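Local coordinates for protein angiotensin-converting enzyme (Anopheles gambiae, PDB 6S1Y) that probably cleaves peptides as a zinc-dependent metallopeptidase of the angiotensin-converting enzyme family, with an active site that here holds a gamma-linked glutamate dipeptide, at residues A[265-270]-A[416-421]; A[513-518]-A[533-538]; A[245-250]-A[470-475]. All coordinates share one frame; numbering follows the deposited sequence.

Contact 1: A[265-270]-A[416-421]; sequences TPFPEK and VKINQF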
loop_
_atom_site.group_PDB
_atom_site.type_symbol
_atom_site.label_atom_id
_atom_site.label_comp_id
_atom_site.label_asym_id
_atom_site.label_seq_id
_atom_site.Cartn_x
_atom_site.Cartn_y
_atom_site.Cartn_z
ATOM N N THR A 265 17.932 -13.891 -11.071
ATOM C CA THR A 265 17.087 -15.066 -10.992
ATOM C C THR A 265 17.918 -16.346 -10.976
ATOM O O THR A 265 19.032 -16.397 -11.516
ATOM C CB THR A 265 16.093 -15.091 -12.163
ATOM O OG1 THR A 265 15.038 -16.029 -11.894
ATOM C CG2 THR A 265 16.762 -15.485 -13.493
ATOM N N PRO A 266 17.393 -17.408 -10.377
ATOM C CA PRO A 266 18.169 -18.660 -10.314
ATOM C C PRO A 266 18.548 -19.237 -11.669
ATOM O O PRO A 266 19.655 -19.773 -11.815
ATOM C CB PRO A 266 17.234 -19.594 -9.542
ATOM C CG PRO A 266 16.472 -18.697 -8.641
ATOM C CD PRO A 266 16.215 -17.442 -9.495
ATOM N N PHE A 267 17.667 -19.162 -12.666
ATOM C CA PHE A 267 17.845 -19.875 -13.934
ATOM C C PHE A 267 17.583 -18.883 -15.057
ATOM O O PHE A 267 16.525 -18.909 -15.708
ATOM C CB PHE A 267 16.945 -21.112 -13.984
ATOM C CG PHE A 267 17.255 -22.102 -12.875
ATOM C CD1 PHE A 267 18.433 -22.819 -12.900
ATOM C CD2 PHE A 267 16.402 -22.270 -11.814
ATOM C CE1 PHE A 267 18.761 -23.698 -11.879
ATOM C CE2 PHE A 267 16.706 -23.146 -10.782
ATOM C CZ PHE A 267 17.892 -23.868 -10.817
ATOM N N PRO A 268 18.536 -17.982 -15.305
ATOM C CA PRO A 268 18.300 -16.902 -16.265
ATOM C C PRO A 268 18.122 -17.367 -17.697
ATOM O O PRO A 268 17.557 -16.607 -18.497
ATOM C CB PRO A 268 19.556 -16.017 -16.128
ATOM C CG PRO A 268 20.585 -16.869 -15.436
ATOM C CD PRO A 268 19.805 -17.825 -14.573
ATOM N N GLU A 269 18.555 -18.570 -18.059
ATOM C CA GLU A 269 18.311 -19.055 -19.410
ATOM C C GLU A 269 17.122 -20.005 -19.476
ATOM O O GLU A 269 16.962 -20.706 -20.471
ATOM C CB GLU A 269 19.573 -19.705 -19.969
ATOM C CG GLU A 269 20.746 -18.721 -20.092
ATOM C CD GLU A 269 20.310 -17.338 -20.619
ATOM O OE1 GLU A 269 19.631 -17.294 -21.659
ATOM O OE2 GLU A 269 20.623 -16.299 -19.966
ATOM N N LYS A 270 16.287 -20.042 -18.435
ATOM C CA LYS A 270 14.988 -20.695 -18.498
ATOM C C LYS A 270 13.902 -19.623 -18.511
ATOM O O LYS A 270 14.155 -18.459 -18.188
ATOM C CB LYS A 270 14.779 -21.646 -17.330
ATOM C CG LYS A 270 15.685 -22.869 -17.380
ATOM C CD LYS A 270 15.009 -24.030 -18.073
ATOM C CE LYS A 270 15.959 -25.175 -18.286
ATOM N NZ LYS A 270 15.737 -26.275 -17.319
ATOM N N VAL A 416 11.837 -23.524 -14.242
ATOM C CA VAL A 416 10.862 -22.486 -14.535
ATOM C C VAL A 416 10.020 -22.216 -13.294
ATOM O O VAL A 416 9.729 -21.061 -12.957
ATOM C CB VAL A 416 10.006 -22.880 -15.752
ATOM C CG1 VAL A 416 8.974 -21.813 -16.044
ATOM C CG2 VAL A 416 10.901 -23.100 -16.966
ATOM N N LYS A 417 9.666 -23.262 -12.561
ATOM C CA LYS A 417 8.862 -23.034 -11.368
ATOM C C LYS A 417 9.648 -22.289 -10.281
ATOM O O LYS A 417 9.064 -21.448 -9.577
ATOM C CB LYS A 417 8.304 -24.360 -10.874
ATOM C CG LYS A 417 6.996 -24.696 -11.575
ATOM C CD LYS A 417 6.657 -26.177 -11.525
ATOM C CE LYS A 417 6.640 -26.725 -10.112
ATOM N NZ LYS A 417 5.893 -28.033 -10.059
ATOM N N ILE A 418 10.958 -22.538 -10.153
ATOM C CA ILE A 418 11.768 -21.773 -9.204
ATOM C C ILE A 418 11.846 -20.301 -9.630
ATOM O O ILE A 418 11.630 -19.398 -8.817
ATOM C CB ILE A 418 13.168 -22.408 -9.065
ATOM C CG1 ILE A 418 13.074 -23.863 -8.555
ATOM C CG2 ILE A 418 14.037 -21.610 -8.125
ATOM C CD1 ILE A 418 12.425 -24.015 -7.197
ATOM N N ASN A 419 12.135 -20.033 -10.914
ATOM C CA ASN A 419 12.128 -18.652 -11.388
ATOM C C ASN A 419 10.819 -17.957 -11.023
ATOM O O ASN A 419 10.811 -16.770 -10.658
ATOM C CB ASN A 419 12.309 -18.557 -12.905
ATOM C CG ASN A 419 13.737 -18.775 -13.353
ATOM O OD1 ASN A 419 14.676 -18.661 -12.562
ATOM N ND2 ASN A 419 13.916 -19.086 -14.637
ATOM N N GLN A 420 9.704 -18.680 -11.137
ATOM C CA GLN A 420 8.392 -18.131 -10.814
ATOM C C GLN A 420 8.253 -17.863 -9.323
ATOM O O GLN A 420 7.884 -16.755 -8.914
ATOM C CB GLN A 420 7.310 -19.107 -11.294
ATOM C CG GLN A 420 5.881 -18.710 -10.933
ATOM C CD GLN A 420 4.886 -19.851 -11.117
ATOM O OE1 GLN A 420 5.189 -20.886 -11.732
ATOM N NE2 GLN A 420 3.689 -19.670 -10.575
ATOM N N PHE A 421 8.544 -18.867 -8.490
ATOM C CA PHE A 421 8.488 -18.675 -7.039
ATOM C C PHE A 421 9.417 -17.544 -6.598
ATOM O O PHE A 421 9.097 -16.764 -5.688
ATOM C CB PHE A 421 8.888 -19.968 -6.309
ATOM C CG PHE A 421 8.036 -21.171 -6.632
ATOM C CD1 PHE A 421 6.730 -21.040 -7.096
ATOM C CD2 PHE A 421 8.554 -22.447 -6.475
ATOM C CE1 PHE A 421 5.951 -22.183 -7.411
ATOM C CE2 PHE A 421 7.791 -23.593 -6.773
ATOM C CZ PHE A 421 6.489 -23.460 -7.234
HETATM O O HOH W 1 12.287 -14.947 -11.724
#
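The side-chain amide of N419 reaches from its helix into the loop segment 265-270 and bonds through both of its ends. Its OD1 accepts two hydrogen bonds. The backbone N of F267 lies 3.0 Å from N419 OD1, in the carbonyl plane and on a lone pair. The hydroxyl OG1 of T265 donates to N419 OD1 over 2.7 Å, but from above that plane, 62° out of it. The other end of the amide gives ND2 to F267 O at 2.8 Å, with an N-H...O angle of 161° and the acceptor close to the amide plane. These bonds fix the rotation of the buried amide and leave little doubt about which end is oxygen.

F267 O is itself shared. K270 N closes the type I turn from F267 to K270 on the same oxygen, and the two donors come from opposite faces of its plane. OG1 of T265 stands anti to the backbone N (chi1 -164°), beside its carbonyl carbon. There it also accepts from a water that donates to N419 O at 2.6 Å. Beside this polar core, I418 packs with its CG2 3.8 Å from P266 CG. Its CB meets the edge of the F267 ring, 4.0 Å from CE2. K270 lays CB near V416 CG2, while its ammonium group NZ runs on to a salt bridge with D413.

N419 ND2 also bonds to K271 O, just past the turn. The contact joins the long loop before helix 276-281 to the first half of helix 414-429. W582 of helix 577-590 packs on both P266 and I418.

Contact 2: A[513-518]-A[533-538]; sequences ALAGEY and YQSTAA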
loop_
_atom_site.group_PDB
_atom_site.type_symbol
_atom_site.label_atom_id
_atom_site.label_comp_id
_atom_site.label_asym_id
_atom_site.label_seq_id
_atom_site.Cartn_x
_atom_site.Cartn_y
_atom_site.Cartn_z
ATOM N N ALA A 513 -10.104 -22.113 -3.623
ATOM C CA ALA A 513 -10.911 -23.251 -3.195
ATOM C C ALA A 513 -12.286 -23.233 -3.867
ATOM O O ALA A 513 -12.701 -24.212 -4.505
ATOM C CB ALA A 513 -11.057 -23.224 -1.675
ATOM N N LEU A 514 -12.996 -22.098 -3.749
ATOM C CA LEU A 514 -14.304 -21.944 -4.378
ATOM C C LEU A 514 -14.256 -22.129 -5.890
ATOM O O LEU A 514 -15.242 -22.586 -6.480
ATOM C CB LEU A 514 -14.869 -20.557 -4.058
ATOM C CG LEU A 514 -15.222 -20.315 -2.597
ATOM C CD1 LEU A 514 -15.452 -18.823 -2.365
ATOM C CD2 LEU A 514 -16.452 -21.099 -2.169
ATOM N N ALA A 515 -13.156 -21.744 -6.545
ATOM C CA ALA A 515 -13.053 -21.932 -7.988
ATOM C C ALA A 515 -12.596 -23.332 -8.379
ATOM O O ALA A 515 -12.382 -23.581 -9.571
ATOM C CB ALA A 515 -12.090 -20.905 -8.594
ATOM N N GLY A 516 -12.439 -24.248 -7.424
ATOM C CA GLY A 516 -11.885 -25.555 -7.749
ATOM C C GLY A 516 -10.453 -25.507 -8.239
ATOM O O GLY A 516 -10.036 -26.370 -9.019
ATOM N N GLU A 517 -9.684 -24.512 -7.791
ATOM C CA GLU A 517 -8.314 -24.319 -8.224
ATOM C C GLU A 517 -7.289 -24.689 -7.164
ATOM O O GLU A 517 -6.095 -24.715 -7.476
ATOM C CB GLU A 517 -8.092 -22.850 -8.638
ATOM C CG GLU A 517 -8.713 -22.486 -9.965
ATOM C CD GLU A 517 -7.976 -23.109 -11.094
ATOM O OE1 GLU A 517 -6.996 -22.488 -11.574
ATOM O OE2 GLU A 517 -8.347 -24.240 -11.480
ATOM N N TYR A 518 -7.710 -24.961 -5.929
ATOM C CA TYR A 518 -6.771 -25.231 -4.851
ATOM C C TYR A 518 -7.214 -26.419 -4.012
ATOM O O TYR A 518 -8.280 -26.385 -3.386
ATOM C CB TYR A 518 -6.608 -24.012 -3.931
ATOM C CG TYR A 518 -5.930 -24.362 -2.623
ATOM C CD1 TYR A 518 -4.586 -24.741 -2.592
ATOM C CD2 TYR A 518 -6.630 -24.331 -1.422
ATOM C CE1 TYR A 518 -3.958 -25.080 -1.401
ATOM C CE2 TYR A 518 -6.008 -24.670 -0.222
ATOM C CZ TYR A 518 -4.662 -25.038 -0.224
ATOM O OH TYR A 518 -4.019 -25.368 0.953
ATOM N N TYR A 533 -9.858 -16.369 -12.512
ATOM C CA TYR A 533 -10.512 -15.745 -13.660
ATOM C C TYR A 533 -11.720 -16.565 -14.116
ATOM O O TYR A 533 -11.606 -17.767 -14.379
ATOM C CB TYR A 533 -9.488 -15.609 -14.798
ATOM C CG TYR A 533 -9.959 -14.879 -16.040
ATOM C CD1 TYR A 533 -10.409 -13.566 -15.978
ATOM C CD2 TYR A 533 -9.919 -15.498 -17.291
ATOM C CE1 TYR A 533 -10.837 -12.887 -17.141
ATOM C CE2 TYR A 533 -10.335 -14.836 -18.452
ATOM C CZ TYR A 533 -10.789 -13.533 -18.372
ATOM O OH TYR A 533 -11.190 -12.893 -19.530
ATOM N N GLN A 534 -12.878 -15.895 -14.212
ATOM C CA GLN A 534 -14.150 -16.455 -14.684
ATOM C C GLN A 534 -14.803 -17.372 -13.667
ATOM O O GLN A 534 -15.608 -18.219 -14.038
ATOM C CB GLN A 534 -14.001 -17.222 -16.010
ATOM C CG GLN A 534 -13.434 -16.365 -17.119
ATOM C CD GLN A 534 -13.156 -17.127 -18.393
ATOM O OE1 GLN A 534 -12.585 -18.224 -18.378
ATOM N NE2 GLN A 534 -13.535 -16.533 -19.518
ATOM N N SER A 535 -14.480 -17.233 -12.387
ATOM C CA SER A 535 -15.107 -18.053 -11.355
ATOM C C SER A 535 -16.148 -17.212 -10.628
ATOM O O SER A 535 -15.869 -16.598 -9.599
ATOM C CB SER A 535 -14.094 -18.611 -10.366
ATOM O OG SER A 535 -14.782 -19.193 -9.260
ATOM N N THR A 536 -17.374 -17.205 -11.171
ATOM C CA THR A 536 -18.479 -16.525 -10.507
ATOM C C THR A 536 -18.731 -17.097 -9.112
ATOM O O THR A 536 -19.233 -16.387 -8.231
ATOM C CB THR A 536 -19.748 -16.605 -11.367
ATOM O OG1 THR A 536 -20.153 -17.965 -11.553
ATOM C CG2 THR A 536 -19.514 -15.985 -12.735
ATOM N N ALA A 537 -18.378 -18.364 -8.872
ATOM C CA ALA A 537 -18.522 -18.908 -7.523
ATOM C C ALA A 537 -17.632 -18.154 -6.539
ATOM O O ALA A 537 -18.032 -17.874 -5.401
ATOM C CB ALA A 537 -18.195 -20.397 -7.525
ATOM N N ALA A 538 -16.431 -17.785 -6.967
ATOM C CA ALA A 538 -15.553 -17.009 -6.094
ATOM C C ALA A 538 -15.990 -15.551 -6.013
ATOM O O ALA A 538 -15.972 -14.963 -4.932
ATOM C CB ALA A 538 -14.109 -17.098 -6.601
#
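This is a small surface contact between a helix C-terminus and a helix N-terminus, where a Schellman motif meets a serine N-cap. Helix 495-514 ends on one side and helix 536-547 begins on the other. The 14 residues between the two segments hold neither helix nor strand, so the contact closes a short connection. The C512-C530 disulfide ties the last turn of helix 495-514 to the end of that connection.

At the outgoing end, G516 takes a positive phi of 64° and its N bonds back to A513 O at 2.9 Å. The chain thus turns off the helix at a residue without a side chain. The touching surface is modest and mostly of methyl and methylene groups, with S535 OG and L514 O among them. L514 sets its CB 4.1 Å from A538 CA, and its CD1 branch lies equally far from A537 O. A537 in turn points its methyl at the backbone oxygen of L514, with CB 3.8 Å from that O. A538 is the buried member of the group and also packs on A511 of helix 495-514.

Farther out, E517 forms a salt bridge with K399 and accepts from D531 N, which ties the chain after the glycine to the connection just before Y533. Y533 bonds through its hydroxyl to D295 and meets H400 edge-to-face.

S535, the cap, lies against A515: A515 CB is 3.3 Å from S535 OG. With chi1 at 170°, that oxygen is anti to the serine backbone N and faces the first turn of its own helix, where S535 OG accepts from A538 N over 3.2 Å.

Contact 3: A[245-250]-A[470-475]; sequences PMHLLG and EPPVVR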
loop_
_atom_site.group_PDB
_atom_site.type_symbol
_atom_site.label_atom_id
_atom_site.label_comp_id
_atom_site.label_asym_id
_atom_site.label_seq_id
_atom_site.Cartn_x
_atom_site.Cartn_y
_atom_site.Cartn_z
ATOM N N PRO A 245 23.275 -2.675 0.110
ATOM C CA PRO A 245 23.080 -1.288 -0.366
ATOM C C PRO A 245 21.747 -1.145 -1.079
ATOM O O PRO A 245 21.559 -1.751 -2.130
ATOM C CB PRO A 245 24.251 -1.061 -1.334
ATOM C CG PRO A 245 25.291 -2.104 -0.944
ATOM C CD PRO A 245 24.526 -3.277 -0.394
ATOM N N MET A 246 20.822 -0.353 -0.546
ATOM C CA MET A 246 19.451 -0.393 -1.018
ATOM C C MET A 246 19.277 0.169 -2.425
ATOM O O MET A 246 18.271 -0.142 -3.061
ATOM C CB MET A 246 18.543 0.355 -0.030
ATOM C CG MET A 246 18.789 1.819 0.038
ATOM S SD MET A 246 18.018 2.554 1.487
ATOM C CE MET A 246 16.274 2.426 1.008
ATOM N N HIS A 247 20.216 0.971 -2.936
ATOM C CA HIS A 247 20.035 1.576 -4.251
ATOM C C HIS A 247 20.194 0.576 -5.378
ATOM O O HIS A 247 19.975 0.926 -6.538
ATOM C CB HIS A 247 21.009 2.742 -4.467
ATOM C CG HIS A 247 22.459 2.367 -4.416
ATOM N ND1 HIS A 247 22.975 1.513 -3.471
ATOM C CD2 HIS A 247 23.511 2.753 -5.181
ATOM C CE1 HIS A 247 24.281 1.382 -3.658
ATOM N NE2 HIS A 247 24.632 2.128 -4.687
ATOM N N LEU A 248 20.561 -0.649 -5.057
ATOM C CA LEU A 248 20.727 -1.713 -6.032
ATOM C C LEU A 248 19.525 -2.628 -6.105
ATOM O O LEU A 248 19.581 -3.639 -6.809
ATOM C CB LEU A 248 21.960 -2.547 -5.699
ATOM C CG LEU A 248 23.252 -1.780 -5.548
ATOM C CD1 LEU A 248 24.358 -2.735 -5.074
ATOM C CD2 LEU A 248 23.656 -1.087 -6.839
ATOM N N LEU A 249 18.451 -2.325 -5.386
ATOM C CA LEU A 249 17.316 -3.238 -5.318
ATOM C C LEU A 249 16.151 -2.808 -6.196
ATOM O O LEU A 249 15.046 -3.345 -6.047
ATOM C CB LEU A 249 16.865 -3.397 -3.870
ATOM C CG LEU A 249 17.905 -4.171 -3.038
ATOM C CD1 LEU A 249 17.664 -3.952 -1.570
ATOM C CD2 LEU A 249 17.820 -5.646 -3.378
ATOM N N GLY A 250 16.390 -1.875 -7.127
ATOM C CA GLY A 250 15.451 -1.593 -8.190
ATOM C C GLY A 250 14.328 -0.663 -7.820
ATOM O O GLY A 250 13.425 -0.464 -8.632
ATOM N N GLU A 470 20.450 -0.813 3.642
ATOM C CA GLU A 470 21.057 0.403 4.174
ATOM C C GLU A 470 21.240 1.421 3.058
ATOM O O GLU A 470 21.372 1.054 1.884
ATOM C CB GLU A 470 22.424 0.113 4.837
ATOM C CG GLU A 470 23.529 -0.289 3.849
ATOM C CD GLU A 470 24.859 -0.659 4.502
ATOM O OE1 GLU A 470 24.895 -0.833 5.764
ATOM O OE2 GLU A 470 25.871 -0.768 3.754
ATOM N N PRO A 471 21.324 2.705 3.402
ATOM C CA PRO A 471 21.638 3.736 2.422
ATOM C C PRO A 471 22.957 3.477 1.719
ATOM O O PRO A 471 23.864 2.839 2.272
ATOM C CB PRO A 471 21.722 5.017 3.271
ATOM C CG PRO A 471 20.923 4.737 4.498
ATOM C CD PRO A 471 21.090 3.270 4.746
ATOM N N PRO A 472 23.122 4.030 0.511
ATOM C CA PRO A 472 24.381 3.878 -0.222
ATOM C C PRO A 472 25.498 4.798 0.249
ATOM O O PRO A 472 26.642 4.642 -0.199
ATOM C CB PRO A 472 23.965 4.239 -1.649
ATOM C CG PRO A 472 22.950 5.338 -1.409
ATOM C CD PRO A 472 22.160 4.874 -0.219
ATOM N N VAL A 473 25.196 5.790 1.084
ATOM C CA VAL A 473 26.175 6.732 1.609
ATOM C C VAL A 473 25.868 6.902 3.090
ATOM O O VAL A 473 24.777 6.575 3.562
ATOM C CB VAL A 473 26.123 8.104 0.915
ATOM C CG1 VAL A 473 26.472 7.993 -0.571
ATOM C CG2 VAL A 473 24.741 8.723 1.122
ATOM N N VAL A 474 26.823 7.478 3.814
ATOM C CA VAL A 474 26.612 7.763 5.223
ATOM C C VAL A 474 25.580 8.868 5.373
ATOM O O VAL A 474 25.665 9.900 4.702
ATOM C CB VAL A 474 27.946 8.146 5.883
ATOM C CG1 VAL A 474 27.731 8.603 7.315
ATOM C CG2 VAL A 474 28.910 6.964 5.828
ATOM N N ARG A 475 24.590 8.644 6.238
ATOM C CA ARG A 475 23.614 9.657 6.631
ATOM C C ARG A 475 23.894 10.118 8.064
ATOM O O ARG A 475 24.581 9.436 8.833
ATOM C CB ARG A 475 22.169 9.124 6.525
ATOM C CG ARG A 475 21.813 8.449 5.176
ATOM C CD ARG A 475 21.895 9.390 3.983
ATOM N NE ARG A 475 20.737 10.263 3.875
ATOM C CZ ARG A 475 20.686 11.338 3.104
ATOM N NH1 ARG A 475 21.758 11.691 2.402
ATOM N NH2 ARG A 475 19.576 12.071 3.046
#
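Both M246 and H247 hold CG between the backbone N and the carbonyl carbon, with chi1 of 67° and 61°. In M246 this lays the chain along the backbone carbonyl of E470. In H247 it presents one ring face to P472. The M246 CG is 3.3 Å from E470 O, and the sulfur SD lies 3.8 Å from P471 N. The same carbonyl oxygen accepts from M246 N at 2.9 Å, nearly straight at 163°. One oxygen therefore receives an N-H while the methionine methylenes pack beside it.

The imidazole of H247 is held between two apolar groups. P472 CB stands over the centre of one face, 3.5 Å from the centroid, in a CH-pi contact. L248 CG covers the opposite face toward the rim, and P245 CB lies at the edge in plane. ND1 of H247, 3.4 Å from P472 CB, is buried without a polar partner. The E470 carboxylate bonds through OE1 to the hydroxyl of S599.

P245 and E470 pair as a parallel beta bridge, where the minimal two-stranded sheet of 244-245 and 469-470 runs out. A backbone bond between I244 and E470 continues the pairing. W156 and Y160 of helix 149-163 pack on M246, and W156 also touches P472. From helix 455-467, W460 packs against both M246 and P471.

Contact 3 is buried, contact 1 partly buried and contact 2 lies at the surface. Contacts 1 and 3 share the long chain segment between strand 244-245 and helix 276-281, one near each end, and contact 1 is nested inside the loop that contact 3 closes. Both join parts far apart in sequence, whereas contact 2 bridges neighbouring helices and follows later in the chain. Their chemistry differs accordingly. A side-chain amide bonds to a loop and turn in 265-270/416-421, one backbone bond and a proline-histidine contact join 245-250/470-475, and aliphatic groups and a capping serine meet in 513-518/533-538, with no hydrogen bond between the segments. Contacts 2 and 3 have centres 42 Å apart, on opposite sides of the chain's centre.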